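Local coordinates for protein elastinolytic metalloprotease (Pseudoalteromonas sp. CF6-2, PDB 6IK4) that probably cleaves peptide bonds, including those of elastin and bacterial peptidoglycan, as a zinc-dependent metalloendopeptidase of the M23 family, at residues M5-S10 with R135-Y140; V49-G54 with T95-Y100; I57-S62 with S81-N86. One frame throughout, in Å; residues are numbered along the deposited sequence.

Interactions 1 and 2 meet directly, their centres about 12 Å apart. Asn6 N lies 2.8 Å from Ala52 O and Ser10 OG lies 2.8 Å from Gln50 NE2, both probable hydrogen bonds, so the N-terminal segment 5-10 runs between segments 135-140 and 49-54. Interactions 2 and 3, with centres about 11 Å apart, meet where segment 81-86 pairs with strand 96-100: Ser81 N approaches Arg99 O to 2.7 Å and Gln84 N approaches Leu97 O to 2.9 Å. Interaction 3 does not touch interaction 1. The zinc ion, bound by His21, Asp34 and His120, is about 11 Å from the side chain of Tyr100 in interaction 2 and about 14 Å from that of Ile137 in interaction 1.

Interaction 1: residues M5-S10 with R135-Y140; sequences MNLPWS and RYISNY
Leu7 lays its isobutyl group over Ile137 and against the ring of Tyr140, bridging the two ends of the type I' turn Ile137-Tyr140 that joins strands 136-137 and 140-143 as a beta hairpin. CD2 of Leu7 packs on CD1 of Ile137 at 3.8 Å, the two side chains crossing at about a right angle, while Leu7 CD1 reaches Tyr140 CE2. CG1 of Ile137 stands anti to its own backbone N (chi1 -172°), which carries it across to the peptide between Asn6 and Leu7, 3.4 Å from Leu7 N. Met5 flanks the same isoleucine through its CB, and its chain bends at the sulfur to bring CE near Tyr136 O. Outside the two segments, Phe121 of strand 119-125 touches both Met5 and Ile137, so the contact fastens the N-terminal segment and the hairpin to the main sheet.

Two direct hydrogen bonds fix the register. Ser138 N donates to Met5 O at 2.9 Å, nearly straight at the hydrogen (171°), with the donor tilted from the carbonyl plane. A water spans Met5 N and Tyr136 O, a second link next to the first bond. At the turn, Ser138 OG turns to the side of its own backbone N and accepts from Leu7 N at 2.8 Å; a second water lies 2.7 Å from this Ser138 OG and donates to Asn6 OD1.

Interaction 2: residues V49-G54 with T95-Y100; sequences VQAAHG and TLLGRY
Val49 and Ala51 meet segment 95-100 through three backbone hydrogen bonds. Val49 uses both its polar backbone atoms: its N donates to Gly98 O at 2.8 Å, and its O accepts from Leu97 N at 2.9 Å, both donors almost collinear with the carbonyls they bind. Farther along, Ala51 N binds Thr95 O at 2.8 Å, with the donor tilted from the carbonyl plane.

Gln50 and Leu96, a non-hydrogen-bonded pair, run side by side and touch through Gln50 CG and Leu96 CD2 (3.8 Å), while the amide end of Gln50 is held by Ser10. Leu97 CD1 sits on Ala51 CA at 3.8 Å. Val49, on the opposite face from Gln50, brings CG2 to the edge of the Tyr100 ring, near its plane, 4.0 Å from Tyr100 CD2. The ring stands there because CG of Tyr100 lies between the backbone N and carbonyl carbon (chi1 61°).

In the next shell, Tyr77 packs on Val49 and Leu97, and Asn37 N binds Tyr100 OH. The pairing thus belongs to the antiparallel beta-sheet core of an M23 peptidase, with the Tyr100 side chain about 5 Å from those of the two predicted active-site histidines, His79 and His118, and about 11 Å from the zinc ion.

Interaction 3: residues I57-S62 with S81-N86; sequences ITRFSS and SNLQYN
Leu83 drives its CD1 methyl against the chain end of strand 55-61, meeting Ser61 O at 3.3 Å and Ser62 O at 3.5 Å. This is one of two close-packed places in the contact. The other is Ile57, whose branches divide the work: CG1 packs on Tyr85 CB at 3.8 Å, and CG2, anti to the backbone N, abuts Asn86 O at 3.4 Å. The tyrosine contributes its CB here, and its ring leads off toward Thr95. Beneath them, Ile65 of the adjacent strand 64-68 touches both Ile57 and Leu83, continuing the apolar layer under the loop.

The outer side is looser and more polar. Arg59, deposited in two conformers, reaches out with CG anti to the backbone N (chi1 176°) and its chain extended as far as NE. In the conformer described, Arg59 CG lies 4.1 Å from Leu83 CD1 and Arg59 CD 3.7 Å from Tyr85 O, while the side chain of Asn86 runs alongside, pointing the same way, its amide plane turned 38° from the guanidinium. Ser61 O sits over the centre of one guanidinium face. Segments 57-62 and 81-86 have no direct hydrogen bond between them; instead, a water donates to Ser62 O and accepts from Leu83 N at 3.0 Å. Asn82 O lies in the amide plane of Gln84, whose NE2 donates to it from above the carbonyl plane, a bond within the loop.

The connection after strand 73-81 is thus a loop packed against strand 55-61 of the antiparallel M23 peptidase sheet, leading into strand 90-91, which pairs with that same strand.

Interaction 1: residues M5-S10 with R135-Y140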
ATOM      1  N   MET A   5       5.911   0.206 -10.241  1.00 13.21           N
ATOM      2  CA  MET A   5       5.179   0.800  -9.128  1.00 13.87           C
ATOM      3  C   MET A   5       6.005   1.902  -8.490  1.00 13.92           C
ATOM      4  O   MET A   5       7.225   1.779  -8.381  1.00 11.94           O
ATOM      5  CB  MET A   5       4.888  -0.210  -8.011  1.00 14.22           C
ATOM      6  CG  MET A   5       4.227  -1.485  -8.379  1.00 22.48           C
ATOM      7  SD  MET A   5       3.695  -2.225  -6.835  1.00 19.09           S
ATOM      8  CE  MET A   5       5.127  -3.153  -6.308  1.00 18.07           C
ATOM      9  N   ASN A   6       5.327   2.945  -8.010  1.00 10.65           N
ATOM     10  CA  ASN A   6       5.949   3.959  -7.160  1.00 10.61           C
ATOM     11  C   ASN A   6       5.318   3.926  -5.781  1.00 11.00           C
ATOM     12  O   ASN A   6       4.155   3.544  -5.631  1.00 10.65           O
ATOM     13  CB  ASN A   6       5.790   5.370  -7.730  1.00 11.67           C
ATOM     14  CG  ASN A   6       6.216   5.470  -9.186  1.00 25.11           C
ATOM     15  OD1 ASN A   6       7.334   5.111  -9.542  1.00 23.02           O
ATOM     16  ND2 ASN A   6       5.316   5.961 -10.034  1.00 21.78           N
ATOM     17  N   LEU A   7       6.082   4.343  -4.773  1.00 10.18           N
ATOM     18  CA  LEU A   7       5.493   4.538  -3.454  1.00 10.14           C
ATOM     19  C   LEU A   7       4.352   5.543  -3.555  1.00 10.65           C
ATOM     20  O   LEU A   7       4.464   6.532  -4.290  1.00 11.81           O
ATOM     21  CB  LEU A   7       6.542   5.033  -2.457  1.00 11.53           C
ATOM     22  CG  LEU A   7       7.657   4.021  -2.196  1.00 10.57           C
ATOM     23  CD1 LEU A   7       8.861   4.725  -1.548  1.00 12.57           C
ATOM     24  CD2 LEU A   7       7.156   2.886  -1.309  1.00 10.07           C
ATOM     25  N   PRO A   8       3.242   5.330  -2.826  1.00 10.33           N
ATOM     26  CA  PRO A   8       2.041   6.151  -3.041  1.00 12.00           C
ATOM     27  C   PRO A   8       2.076   7.525  -2.380  1.00 14.36           C
ATOM     28  O   PRO A   8       1.073   7.980  -1.817  1.00 14.97           O
ATOM     29  CB  PRO A   8       0.927   5.270  -2.463  1.00 12.40           C
ATOM     30  CG  PRO A   8       1.613   4.484  -1.368  1.00 11.55           C
ATOM     31  CD  PRO A   8       2.990   4.190  -1.926  1.00 11.53           C
ATOM     32  N   TRP A   9       3.220   8.203  -2.469  1.00 12.69           N
ATOM     33  CA  TRP A   9       3.356   9.581  -2.019  1.00 12.77           C
ATOM     34  C   TRP A   9       4.373  10.277  -2.914  1.00 15.46           C
ATOM     35  O   TRP A   9       4.964   9.668  -3.814  1.00 12.55           O
ATOM     36  CB  TRP A   9       3.729   9.652  -0.534  1.00 13.64           C
ATOM     37  CG  TRP A   9       4.942   8.857  -0.112  1.00 10.01           C
ATOM     38  CD1 TRP A   9       6.242   9.280  -0.102  1.00 13.74           C
ATOM     39  CD2 TRP A   9       4.949   7.527   0.422  1.00 10.44           C
ATOM     40  NE1 TRP A   9       7.065   8.279   0.377  1.00 14.83           N
ATOM     41  CE2 TRP A   9       6.291   7.194   0.706  1.00 10.07           C
ATOM     42  CE3 TRP A   9       3.951   6.570   0.661  1.00 13.36           C
ATOM     43  CZ2 TRP A   9       6.659   5.947   1.229  1.00 12.25           C
ATOM     44  CZ3 TRP A   9       4.320   5.334   1.198  1.00  9.63           C
ATOM     45  CH2 TRP A   9       5.656   5.033   1.462  1.00 10.74           C
ATOM     46  N   SER A  10       4.557  11.571  -2.685  1.00 12.49           N
ATOM     47  CA  SER A  10       5.281  12.402  -3.635  1.00 16.78           C
ATOM     48  C   SER A  10       6.786  12.209  -3.535  1.00 15.07           C
ATOM     49  O   SER A  10       7.333  11.882  -2.476  1.00 15.51           O
ATOM     50  CB  SER A  10       4.928  13.877  -3.428  1.00 22.30           C
ATOM     51  OG  SER A  10       3.574  14.093  -3.782  1.00 20.21           O
ATOM     52  N   ARG A 135      10.068  -7.890  -5.469  1.00 12.37           N
ATOM     53  CA  ARG A 135       9.405  -6.910  -6.315  1.00 12.09           C
ATOM     54  C   ARG A 135      10.000  -5.531  -6.016  1.00 12.38           C
ATOM     55  O   ARG A 135      10.712  -5.347  -5.029  1.00 14.85           O
ATOM     56  CB  ARG A 135       7.892  -6.916  -6.078  1.00 12.40           C
ATOM     57  CG  ARG A 135       7.203  -8.253  -6.333  1.00 16.94           C
ATOM     58  CD  ARG A 135       7.018  -8.488  -7.800  1.00 25.26           C
ATOM     59  NE  ARG A 135       6.408  -9.784  -8.067  1.00 33.00           N
ATOM     60  CZ  ARG A 135       6.191 -10.259  -9.289  1.00 30.06           C
ATOM     61  NH1 ARG A 135       6.536  -9.535 -10.351  1.00 31.41           N
ATOM     62  NH2 ARG A 135       5.634 -11.454  -9.449  1.00 37.99           N
ATOM     63  N   TYR A 136       9.706  -4.559  -6.877  1.00 10.84           N
ATOM     64  CA  TYR A 136      10.308  -3.235  -6.784  1.00  8.85           C
ATOM     65  C   TYR A 136       9.239  -2.160  -6.664  1.00 12.00           C
ATOM     66  O   TYR A 136       8.171  -2.259  -7.274  1.00 12.46           O
ATOM     67  CB  TYR A 136      11.197  -2.946  -7.993  1.00 10.58           C
ATOM     68  CG  TYR A 136      12.497  -3.691  -7.910  1.00 13.55           C
ATOM     69  CD1 TYR A 136      12.579  -5.026  -8.278  1.00 14.58           C
ATOM     70  CD2 TYR A 136      13.644  -3.064  -7.447  1.00 11.22           C
ATOM     71  CE1 TYR A 136      13.781  -5.721  -8.195  1.00 18.76           C
ATOM     72  CE2 TYR A 136      14.854  -3.752  -7.365  1.00 15.72           C
ATOM     73  CZ  TYR A 136      14.909  -5.078  -7.734  1.00 18.77           C
ATOM     74  OH  TYR A 136      16.111  -5.766  -7.641  1.00 19.97           O
ATOM     75  N   ILE A 137       9.536  -1.127  -5.876  1.00 13.73           N
ATOM     76  CA  ILE A 137       8.659   0.035  -5.786  1.00 11.16           C
ATOM     77  C   ILE A 137       9.550   1.265  -5.614  1.00 11.85           C
ATOM     78  O   ILE A 137      10.416   1.298  -4.731  1.00 11.10           O
ATOM     79  CB  ILE A 137       7.619  -0.150  -4.652  1.00 11.28           C
ATOM     80  CG1 ILE A 137       6.570   0.977  -4.672  1.00 12.45           C
ATOM     81  CG2 ILE A 137       8.284  -0.307  -3.278  1.00 12.10           C
ATOM     82  CD1 ILE A 137       5.338   0.696  -3.795  1.00 13.60           C
ATOM     83  N   SER A 138       9.405   2.253  -6.508  1.00 11.38           N
ATOM     84  CA  SER A 138      10.288   3.430  -6.521  1.00 12.79           C
ATOM     85  C   SER A 138      11.760   3.013  -6.518  1.00 11.62           C
ATOM     86  O   SER A 138      12.607   3.644  -5.883  1.00 12.18           O
ATOM     87  CB  SER A 138       9.979   4.369  -5.350  1.00 11.77           C
ATOM     88  OG  SER A 138       8.732   5.019  -5.539  1.00 12.05           O
ATOM     89  N   ASN A 139      12.063   1.938  -7.246  1.00 11.11           N
ATOM     90  CA  ASN A 139      13.392   1.355  -7.408  1.00  8.88           C
ATOM     91  C   ASN A 139      13.919   0.680  -6.144  1.00 10.51           C
ATOM     92  O   ASN A 139      15.030   0.149  -6.178  1.00 11.63           O
ATOM     93  CB  ASN A 139      14.436   2.377  -7.892  1.00 11.18           C
ATOM     94  CG  ASN A 139      14.057   3.020  -9.216  1.00 14.39           C
ATOM     95  OD1 ASN A 139      13.270   2.476  -9.991  1.00 18.32           O
ATOM     96  ND2 ASN A 139      14.627   4.186  -9.480  1.00 16.20           N
ATOM     97  N   TYR A 140      13.181   0.691  -5.026  1.00 10.30           N
ATOM     98  CA  TYR A 140      13.542  -0.161  -3.893  1.00  8.45           C
ATOM     99  C   TYR A 140      13.215  -1.614  -4.204  1.00 12.15           C
ATOM    100  O   TYR A 140      12.109  -1.917  -4.650  1.00 12.46           O
ATOM    101  CB  TYR A 140      12.753   0.204  -2.644  1.00  7.86           C
ATOM    102  CG  TYR A 140      13.090   1.517  -1.998  1.00 11.13           C
ATOM    103  CD1 TYR A 140      14.091   1.597  -1.036  1.00 11.79           C
ATOM    104  CD2 TYR A 140      12.364   2.658  -2.297  1.00 12.33           C
ATOM    105  CE1 TYR A 140      14.383   2.795  -0.410  1.00 12.83           C
ATOM    106  CE2 TYR A 140      12.651   3.868  -1.678  1.00 10.39           C
ATOM    107  CZ  TYR A 140      13.660   3.927  -0.740  1.00 12.38           C
ATOM    108  OH  TYR A 140      13.946   5.122  -0.133  1.00 13.80           O
TER
HETATM  109  O   HOH W   1       8.345  -1.233  -9.822  1.00 15.95           O
HETATM  110  O   HOH W   2       9.159   6.488  -7.800  1.00 24.34           O

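Interaction 2: residues V49-G54 with T95-Y100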
ATOM      1  N   VAL A  49      -3.786   9.432  -0.659  1.00 13.23           N
ATOM      2  CA  VAL A  49      -2.979   8.313  -1.146  1.00 12.49           C
ATOM      3  C   VAL A  49      -2.946   8.391  -2.667  1.00 14.30           C
ATOM      4  O   VAL A  49      -4.000   8.529  -3.302  1.00 14.12           O
ATOM      5  CB  VAL A  49      -3.562   6.966  -0.676  1.00 14.81           C
ATOM      6  CG1 VAL A  49      -2.706   5.796  -1.158  1.00 13.87           C
ATOM      7  CG2 VAL A  49      -3.681   6.921   0.852  1.00 13.31           C
ATOM      8  N   GLN A  50      -1.749   8.306  -3.252  1.00 12.13           N
ATOM      9  CA  GLN A  50      -1.577   8.393  -4.700  1.00 12.33           C
ATOM     10  C   GLN A  50      -1.552   7.001  -5.324  1.00 14.84           C
ATOM     11  O   GLN A  50      -1.027   6.053  -4.737  1.00 13.01           O
ATOM     12  CB  GLN A  50      -0.273   9.117  -5.058  1.00 11.20           C
ATOM     13  CG  GLN A  50      -0.211  10.564  -4.574  1.00 14.23           C
ATOM     14  CD  GLN A  50       1.159  11.179  -4.752  1.00 18.83           C
ATOM     15  OE1 GLN A  50       1.991  10.678  -5.518  1.00 17.54           O
ATOM     16  NE2 GLN A  50       1.405  12.276  -4.042  1.00 18.98           N
ATOM     17  N   ALA A  51      -2.111   6.888  -6.532  1.00 11.53           N
ATOM     18  CA  ALA A  51      -1.997   5.642  -7.287  1.00 13.74           C
ATOM     19  C   ALA A  51      -0.529   5.314  -7.547  1.00 11.45           C
ATOM     20  O   ALA A  51       0.224   6.149  -8.068  1.00 13.94           O
ATOM     21  CB  ALA A  51      -2.755   5.748  -8.617  1.00  9.65           C
ATOM     22  N   ALA A  52      -0.128   4.085  -7.188  1.00 11.01           N
ATOM     23  CA  ALA A  52       1.246   3.620  -7.377  1.00 11.11           C
ATOM     24  C   ALA A  52       1.609   3.438  -8.847  1.00 12.72           C
ATOM     25  O   ALA A  52       2.799   3.325  -9.164  1.00 11.65           O
ATOM     26  CB  ALA A  52       1.459   2.290  -6.638  1.00 12.13           C
ATOM     27  N   HIS A  53       0.617   3.422  -9.730  1.00 11.58           N
ATOM     28  CA  HIS A  53       0.774   3.198 -11.168  1.00 13.30           C
ATOM     29  C   HIS A  53      -0.573   3.508 -11.817  1.00 14.93           C
ATOM     30  O   HIS A  53      -1.562   3.764 -11.129  1.00  9.99           O
ATOM     31  CB  HIS A  53       1.184   1.757 -11.461  1.00  9.78           C
ATOM     32  CG  HIS A  53       0.203   0.760 -10.930  1.00 12.86           C
ATOM     33  ND1 HIS A  53      -0.947   0.406 -11.608  1.00  9.61           N
ATOM     34  CD2 HIS A  53       0.163   0.099  -9.751  1.00 10.48           C
ATOM     35  CE1 HIS A  53      -1.639  -0.452 -10.878  1.00 12.34           C
ATOM     36  NE2 HIS A  53      -0.987  -0.654  -9.744  1.00 12.45           N
ATOM     37  N   GLY A  54      -0.609   3.461 -13.157  1.00 11.80           N
ATOM     38  CA  GLY A  54      -1.847   3.698 -13.876  1.00 14.86           C
ATOM     39  C   GLY A  54      -2.674   2.436 -14.090  1.00 12.00           C
ATOM     40  O   GLY A  54      -2.188   1.313 -13.936  1.00 12.95           O
ATOM     41  N   THR A  95      -2.234   9.766  -9.307  1.00 12.47           N
ATOM     42  CA  THR A  95      -3.591  10.271  -9.116  1.00 15.10           C
ATOM     43  C   THR A  95      -4.047  10.091  -7.670  1.00 14.03           C
ATOM     44  O   THR A  95      -3.877   9.018  -7.084  1.00 13.74           O
ATOM     45  CB  THR A  95      -4.548   9.536 -10.056  1.00 20.41           C
ATOM     46  OG1 THR A  95      -4.163   9.782 -11.415  1.00 15.37           O
ATOM     47  CG2 THR A  95      -5.970  10.005  -9.842  1.00 19.85           C
ATOM     48  N   LEU A  96      -4.627  11.145  -7.095  1.00 12.53           N
ATOM     49  CA  LEU A  96      -5.178  11.077  -5.736  1.00 14.06           C
ATOM     50  C   LEU A  96      -6.409  10.172  -5.714  1.00 16.13           C
ATOM     51  O   LEU A  96      -7.455  10.535  -6.257  1.00 15.71           O
ATOM     52  CB  LEU A  96      -5.541  12.480  -5.251  1.00 11.11           C
ATOM     53  CG  LEU A  96      -4.371  13.459  -5.203  1.00 16.79           C
ATOM     54  CD1 LEU A  96      -4.830  14.817  -4.671  1.00 21.87           C
ATOM     55  CD2 LEU A  96      -3.235  12.898  -4.342  1.00 21.15           C
ATOM     56  N   LEU A  97      -6.305   9.006  -5.055  1.00 11.50           N
ATOM     57  CA  LEU A  97      -7.407   8.043  -5.038  1.00 12.43           C
ATOM     58  C   LEU A  97      -8.426   8.339  -3.943  1.00 13.11           C
ATOM     59  O   LEU A  97      -9.603   7.978  -4.073  1.00 13.34           O
ATOM     60  CB  LEU A  97      -6.852   6.621  -4.837  1.00 12.94           C
ATOM     61  CG  LEU A  97      -5.970   6.090  -5.975  1.00 12.59           C
ATOM     62  CD1 LEU A  97      -5.337   4.732  -5.616  1.00 15.25           C
ATOM     63  CD2 LEU A  97      -6.791   5.986  -7.273  1.00 13.58           C
ATOM     64  N   GLY A  98      -7.986   8.962  -2.866  1.00 14.87           N
ATOM     65  CA  GLY A  98      -8.761   9.069  -1.648  1.00 11.64           C
ATOM     66  C   GLY A  98      -7.795   9.309  -0.506  1.00 13.61           C
ATOM     67  O   GLY A  98      -6.589   9.447  -0.706  1.00 16.85           O
ATOM     68  N   ARG A  99      -8.347   9.379   0.696  1.00 11.80           N
ATOM     69  CA  ARG A  99      -7.528   9.429   1.906  1.00 13.27           C
ATOM     70  C   ARG A  99      -7.545   8.060   2.568  1.00 13.07           C
ATOM     71  O   ARG A  99      -8.469   7.274   2.358  1.00 15.99           O
ATOM     72  CB  ARG A  99      -8.051  10.482   2.896  1.00 18.57           C
ATOM     73  CG  ARG A  99      -7.951  11.910   2.405  1.00 18.55           C
ATOM     74  CD  ARG A  99      -8.697  12.890   3.318  1.00 19.82           C
ATOM     75  NE  ARG A  99      -8.237  12.846   4.705  1.00 25.38           N
ATOM     76  CZ  ARG A  99      -8.796  13.537   5.703  1.00 39.72           C
ATOM     77  NH1 ARG A  99      -9.837  14.334   5.470  1.00 33.00           N
ATOM     78  NH2 ARG A  99      -8.311  13.441   6.935  1.00 37.19           N
ATOM     79  N   TYR A 100      -6.528   7.758   3.378  1.00 13.83           N
ATOM     80  CA  TYR A 100      -6.751   6.638   4.279  1.00 14.19           C
ATOM     81  C   TYR A 100      -7.522   7.173   5.471  1.00 16.47           C
ATOM     82  O   TYR A 100      -7.368   8.335   5.853  1.00 13.88           O
ATOM     83  CB  TYR A 100      -5.474   5.882   4.684  1.00 10.36           C
ATOM     84  CG  TYR A 100      -4.333   6.555   5.424  1.00 12.82           C
ATOM     85  CD1 TYR A 100      -4.423   6.873   6.780  1.00 11.27           C
ATOM     86  CD2 TYR A 100      -3.110   6.749   4.788  1.00 13.73           C
ATOM     87  CE1 TYR A 100      -3.342   7.445   7.456  1.00 10.03           C
ATOM     88  CE2 TYR A 100      -2.032   7.303   5.450  1.00 11.79           C
ATOM     89  CZ  TYR A 100      -2.150   7.643   6.781  1.00 10.60           C
ATOM     90  OH  TYR A 100      -1.066   8.200   7.424  1.00 14.17           O
TER

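Interaction 3: residues I57-S62 with S81-N86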
ATOM      1  N   ILE A  57      -9.940   1.369 -12.522  1.00 12.82           N
ATOM      2  CA  ILE A  57     -10.395   1.336 -11.137  1.00 11.61           C
ATOM      3  C   ILE A  57     -11.431   0.240 -10.941  1.00 19.73           C
ATOM      4  O   ILE A  57     -12.334   0.058 -11.771  1.00 17.28           O
ATOM      5  CB  ILE A  57     -10.990   2.703 -10.746  1.00 14.87           C
ATOM      6  CG1 ILE A  57      -9.907   3.781 -10.697  1.00 13.27           C
ATOM      7  CG2 ILE A  57     -11.796   2.609  -9.434  1.00 13.35           C
ATOM      8  CD1 ILE A  57      -8.967   3.655  -9.503  1.00 14.25           C
ATOM      9  N   THR A  58     -11.320  -0.477  -9.821  1.00 14.07           N
ATOM     10  CA  THR A  58     -12.427  -1.238  -9.252  1.00 15.18           C
ATOM     11  C   THR A  58     -12.674  -0.690  -7.857  1.00 17.79           C
ATOM     12  O   THR A  58     -11.743  -0.631  -7.050  1.00 17.60           O
ATOM     13  CB  THR A  58     -12.117  -2.737  -9.188  1.00 19.86           C
ATOM     14  OG1 THR A  58     -11.746  -3.216 -10.485  1.00 21.53           O
ATOM     15  CG2 THR A  58     -13.341  -3.511  -8.689  1.00 23.74           C
ATOM     16  N   ARG A  59     -13.907  -0.260  -7.574  1.00 15.07           N
ATOM     17  CA  ARG A  59     -14.282   0.256  -6.257  0.53 19.57           C
ATOM     18  C   ARG A  59     -15.155  -0.785  -5.575  1.00 26.41           C
ATOM     19  O   ARG A  59     -16.301  -1.003  -5.981  1.00 24.19           O
ATOM     20  CB  ARG A  59     -15.014   1.597  -6.356  0.53 21.52           C
ATOM     21  CG  ARG A  59     -15.526   2.133  -5.002  0.53 20.59           C
ATOM     22  CD  ARG A  59     -16.467   3.326  -5.179  0.53 21.54           C
ATOM     23  NE  ARG A  59     -17.101   3.747  -3.924  0.53 22.25           N
ATOM     24  CZ  ARG A  59     -18.121   3.119  -3.339  0.53 21.35           C
ATOM     25  NH1 ARG A  59     -18.633   2.024  -3.882  0.53 20.44           N
ATOM     26  NH2 ARG A  59     -18.631   3.583  -2.203  0.53 18.22           N
ATOM     27  N   PHE A  60     -14.616  -1.431  -4.538  1.00 17.38           N
ATOM     28  CA  PHE A  60     -15.359  -2.507  -3.891  1.00 17.78           C
ATOM     29  C   PHE A  60     -16.328  -1.981  -2.845  1.00 22.98           C
ATOM     30  O   PHE A  60     -17.360  -2.609  -2.591  1.00 26.03           O
ATOM     31  CB  PHE A  60     -14.396  -3.513  -3.262  1.00 17.52           C
ATOM     32  CG  PHE A  60     -13.567  -4.269  -4.266  1.00 25.68           C
ATOM     33  CD1 PHE A  60     -14.123  -5.299  -5.001  1.00 17.68           C
ATOM     34  CD2 PHE A  60     -12.230  -3.951  -4.472  1.00 23.68           C
ATOM     35  CE1 PHE A  60     -13.371  -6.000  -5.933  1.00 22.73           C
ATOM     36  CE2 PHE A  60     -11.470  -4.654  -5.399  1.00 18.81           C
ATOM     37  CZ  PHE A  60     -12.046  -5.682  -6.130  1.00 18.61           C
ATOM     38  N   SER A  61     -16.024  -0.839  -2.247  1.00 18.52           N
ATOM     39  CA  SER A  61     -16.793  -0.278  -1.143  1.00 19.55           C
ATOM     40  C   SER A  61     -16.266   1.129  -0.930  1.00 21.49           C
ATOM     41  O   SER A  61     -15.358   1.575  -1.635  1.00 18.83           O
ATOM     42  CB  SER A  61     -16.651  -1.119   0.120  1.00 21.84           C
ATOM     43  OG  SER A  61     -15.323  -1.010   0.619  1.00 20.10           O
ATOM     44  N   SER A  62     -16.819   1.825   0.062  1.00 17.35           N
ATOM     45  CA  SER A  62     -16.320   3.169   0.324  1.00 17.73           C
ATOM     46  C   SER A  62     -14.913   3.176   0.921  1.00 16.49           C
ATOM     47  O   SER A  62     -14.322   4.253   1.040  1.00 17.41           O
ATOM     48  CB  SER A  62     -17.278   3.914   1.257  1.00 21.68           C
ATOM     49  OG  SER A  62     -17.145   3.432   2.584  1.00 25.40           O
ATOM     50  N   SER A  81     -10.948   6.344   2.653  1.00 13.07           N
ATOM     51  CA  SER A  81     -12.116   7.215   2.722  1.00 16.03           C
ATOM     52  C   SER A  81     -12.030   8.232   1.589  1.00 15.99           C
ATOM     53  O   SER A  81     -11.005   8.355   0.909  1.00 14.34           O
ATOM     54  CB  SER A  81     -12.211   7.918   4.080  1.00 17.29           C
ATOM     55  OG  SER A  81     -11.223   8.931   4.194  1.00 17.83           O
ATOM     56  N   ASN A  82     -13.128   8.959   1.383  1.00 13.35           N
ATOM     57  CA  ASN A  82     -13.178  10.029   0.381  1.00 15.27           C
ATOM     58  C   ASN A  82     -12.705   9.546  -0.986  1.00 13.46           C
ATOM     59  O   ASN A  82     -11.938  10.230  -1.670  1.00 13.49           O
ATOM     60  CB  ASN A  82     -12.344  11.238   0.807  1.00 17.67           C
ATOM     61  CG  ASN A  82     -12.742  11.774   2.165  1.00 30.98           C
ATOM     62  OD1 ASN A  82     -12.133  11.440   3.185  1.00 24.22           O
ATOM     63  ND2 ASN A  82     -13.773  12.610   2.186  1.00 30.35           N
ATOM     64  N   LEU A  83     -13.149   8.354  -1.379  1.00 12.62           N
ATOM     65  CA  LEU A  83     -12.699   7.784  -2.646  1.00 15.65           C
ATOM     66  C   LEU A  83     -13.176   8.645  -3.809  1.00 19.26           C
ATOM     67  O   LEU A  83     -14.288   9.170  -3.793  1.00 20.72           O
ATOM     68  CB  LEU A  83     -13.210   6.348  -2.793  1.00 15.09           C
ATOM     69  CG  LEU A  83     -12.564   5.284  -1.892  1.00 16.49           C
ATOM     70  CD1 LEU A  83     -13.126   3.907  -2.209  1.00 15.18           C
ATOM     71  CD2 LEU A  83     -11.027   5.299  -2.021  1.00 15.13           C
ATOM     72  N   GLN A  84     -12.328   8.785  -4.826  1.00 13.01           N
ATOM     73  CA  GLN A  84     -12.518   9.775  -5.878  1.00 16.18           C
ATOM     74  C   GLN A  84     -12.948   9.170  -7.206  1.00 14.92           C
ATOM     75  O   GLN A  84     -13.222   9.924  -8.149  1.00 15.78           O
ATOM     76  CB  GLN A  84     -11.227  10.583  -6.088  1.00 13.80           C
ATOM     77  CG  GLN A  84     -10.823  11.406  -4.869  1.00 16.49           C
ATOM     78  CD  GLN A  84     -11.810  12.513  -4.577  1.00 18.43           C
ATOM     79  OE1 GLN A  84     -12.075  13.362  -5.434  1.00 17.26           O
ATOM     80  NE2 GLN A  84     -12.367  12.511  -3.368  1.00 17.30           N
ATOM     81  N   TYR A  85     -13.012   7.846  -7.309  1.00 13.24           N
ATOM     82  CA  TYR A  85     -13.227   7.180  -8.588  1.00 16.96           C
ATOM     83  C   TYR A  85     -14.198   6.021  -8.419  1.00 20.71           C
ATOM     84  O   TYR A  85     -14.402   5.499  -7.317  1.00 17.62           O
ATOM     85  CB  TYR A  85     -11.890   6.708  -9.190  1.00 18.03           C
ATOM     86  CG  TYR A  85     -11.035   7.903  -9.515  1.00 16.39           C
ATOM     87  CD1 TYR A  85     -11.257   8.632 -10.676  1.00 14.25           C
ATOM     88  CD2 TYR A  85     -10.060   8.351  -8.635  1.00 12.16           C
ATOM     89  CE1 TYR A  85     -10.516   9.764 -10.964  1.00 22.11           C
ATOM     90  CE2 TYR A  85      -9.309   9.476  -8.926  1.00 14.25           C
ATOM     91  CZ  TYR A  85      -9.542  10.181 -10.086  1.00 18.32           C
ATOM     92  OH  TYR A  85      -8.810  11.313 -10.386  1.00 15.07           O
ATOM     93  N   ASN A  86     -14.800   5.634  -9.538  1.00 19.74           N
ATOM     94  CA  ASN A  86     -15.779   4.561  -9.617  1.00 18.77           C
ATOM     95  C   ASN A  86     -15.311   3.509 -10.612  1.00 19.74           C
ATOM     96  O   ASN A  86     -14.368   3.732 -11.374  1.00 17.99           O
ATOM     97  CB  ASN A  86     -17.152   5.107 -10.030  1.00 22.41           C
ATOM     98  CG  ASN A  86     -17.812   5.884  -8.926  1.00 31.29           C
ATOM     99  OD1 ASN A  86     -18.310   5.302  -7.967  1.00 31.70           O
ATOM    100  ND2 ASN A  86     -17.829   7.207  -9.054  1.00 37.59           N
TER
HETATM  101  O   HOH W   3     -15.081   6.585   0.038  1.00 16.69           O